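PDB 4AB5: transcriptional regulator, LYSR family from Neisseria meningitidis, which probably acts as a MetR-like, DNA-binding transcription regulator of methionine biosynthesis genes, represented here by its regulatory domain. Local coordinates for residues L77-M82 with G179-L184. Residues are numbered along the deposited sequence; the frame is centred on the assembly and turned at random.
Sequences LFAYEM and GLQSKL
Tyr-80 and Ser-182 form a hydrogen-bonded pair in the antiparallel ladder between strands 72-86 and 171-189, the two long strands that join the lobes of the LysR regulatory domain, whose fold is that of periplasmic binding proteins. Ser-182 N gives the straighter bond of the pair, 2.8 Å to Tyr-80 O. At the 77-78 end a classic beta bulge sets Leu-77 and Phe-78 against Leu-184, whose O takes a bond of 2.8 Å from Leu-77 N and a weak one from Phe-78 N. Ser-182 OG bonds to Asp-119 OD2 while also touching the bent side chain of selenomethionine Met-82, with SE at 3.6 Å. Leu-180 CG packs on Met-82 CB and its side chain reaches helix 119-125. The rings of Tyr-80 and Trp-159 meet edge-to-face. Tyr-80 CB leaves on the sheet face shared with Ser-182; with chi1 at 52° CG sits between the backbone N and the carbonyl carbon, and the ring end comes nearer to strand 171-189. Along one side of the ring CD1 and then CE1 meet Ser-182 CB, CE1 at 3.6 Å; along the other, CE2 touches Leu-184 CD1 at 3.6 Å. CZ lies between Ser-182 CB and Leu-184 CD1, and at the tip OH is 3.3 Å from Leu-184 CD1.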
# COMPACT_ATOMS: atom_id res chain seq x y z
N LEU B 77 10.35 -18.90 -8.45
CA LEU B 77 10.80 -17.52 -8.57
C LEU B 77 12.01 -17.37 -7.65
O LEU B 77 13.15 -17.37 -8.13
CB LEU B 77 9.69 -16.50 -8.25
CG LEU B 77 8.49 -16.46 -9.21
CD1 LEU B 77 7.39 -15.57 -8.67
CD2 LEU B 77 8.91 -16.07 -10.65
N PHE B 78 11.77 -17.33 -6.33
CA PHE B 78 12.80 -17.17 -5.30
C PHE B 78 12.27 -17.44 -3.89
O PHE B 78 11.07 -17.31 -3.64
CB PHE B 78 13.42 -15.76 -5.34
CG PHE B 78 12.47 -14.62 -5.66
CD1 PHE B 78 11.54 -14.18 -4.72
CD2 PHE B 78 12.52 -13.98 -6.89
CE1 PHE B 78 10.66 -13.13 -5.02
CE2 PHE B 78 11.65 -12.92 -7.19
CZ PHE B 78 10.72 -12.51 -6.25
N ALA B 79 13.20 -17.75 -2.97
CA ALA B 79 12.92 -17.96 -1.54
C ALA B 79 13.60 -16.83 -0.74
O ALA B 79 14.58 -16.24 -1.20
CB ALA B 79 13.45 -19.32 -1.09
N TYR B 80 13.06 -16.52 0.45
CA TYR B 80 13.59 -15.50 1.35
C TYR B 80 13.16 -15.75 2.79
O TYR B 80 12.16 -16.43 3.02
CB TYR B 80 13.23 -14.05 0.91
CG TYR B 80 11.75 -13.81 0.65
CD1 TYR B 80 10.87 -13.59 1.69
CD2 TYR B 80 11.25 -13.75 -0.65
CE1 TYR B 80 9.51 -13.38 1.46
CE2 TYR B 80 9.90 -13.50 -0.90
CZ TYR B 80 9.03 -13.31 0.16
OH TYR B 80 7.70 -13.07 -0.05
N GLU B 81 13.91 -15.17 3.75
CA GLU B 81 13.62 -15.30 5.18
C GLU B 81 12.61 -14.30 5.69
O GLU B 81 12.66 -13.11 5.35
CB GLU B 81 14.90 -15.35 6.06
CG GLU B 81 15.82 -14.13 6.01
CD GLU B 81 16.84 -14.06 4.89
OE1 GLU B 81 16.43 -13.92 3.71
OE2 GLU B 81 18.06 -14.02 5.20
N MSE B 82 11.66 -14.81 6.48
CA MSE B 82 10.62 -14.05 7.17
C MSE B 82 11.24 -13.70 8.52
O MSE B 82 11.60 -14.60 9.29
CB MSE B 82 9.34 -14.88 7.37
CG MSE B 82 8.59 -15.15 6.08
SE MSE B 82 7.76 -13.56 5.31
CE MSE B 82 6.43 -13.19 6.73
N GLY B 179 14.47 -21.11 11.54
CA GLY B 179 14.14 -19.91 10.78
C GLY B 179 12.81 -20.07 10.06
O GLY B 179 12.20 -21.14 10.11
N LEU B 180 12.34 -19.00 9.39
CA LEU B 180 11.08 -19.02 8.64
C LEU B 180 11.32 -18.56 7.21
O LEU B 180 11.65 -17.40 6.97
CB LEU B 180 10.04 -18.16 9.35
CG LEU B 180 8.56 -18.27 8.97
CD1 LEU B 180 8.07 -19.68 8.74
CD2 LEU B 180 7.78 -17.45 9.87
N GLN B 181 11.19 -19.48 6.27
CA GLN B 181 11.43 -19.20 4.86
C GLN B 181 10.15 -19.22 4.04
O GLN B 181 9.34 -20.13 4.19
CB GLN B 181 12.46 -20.21 4.30
CG GLN B 181 13.05 -19.80 2.95
CD GLN B 181 13.78 -20.92 2.24
OE1 GLN B 181 13.27 -22.03 2.04
NE2 GLN B 181 14.98 -20.62 1.77
N SER B 182 9.98 -18.23 3.15
CA SER B 182 8.88 -18.17 2.20
C SER B 182 9.42 -18.61 0.85
O SER B 182 10.55 -18.28 0.51
CB SER B 182 8.32 -16.76 2.08
OG SER B 182 7.50 -16.46 3.19
N LYS B 183 8.62 -19.37 0.10
CA LYS B 183 8.98 -19.86 -1.22
C LYS B 183 8.00 -19.29 -2.25
O LYS B 183 6.79 -19.48 -2.11
CB LYS B 183 9.00 -21.40 -1.24
CG LYS B 183 10.13 -22.01 -0.42
CD LYS B 183 9.99 -23.52 -0.33
CE LYS B 183 11.06 -24.16 0.51
NZ LYS B 183 12.34 -24.31 -0.23
N LEU B 184 8.50 -18.56 -3.26
CA LEU B 184 7.62 -17.96 -4.26
C LEU B 184 7.66 -18.61 -5.62
O LEU B 184 8.74 -18.92 -6.12
CB LEU B 184 7.77 -16.44 -4.34
CG LEU B 184 6.79 -15.68 -3.45
CD1 LEU B 184 7.25 -15.65 -2.01
CD2 LEU B 184 6.61 -14.30 -3.92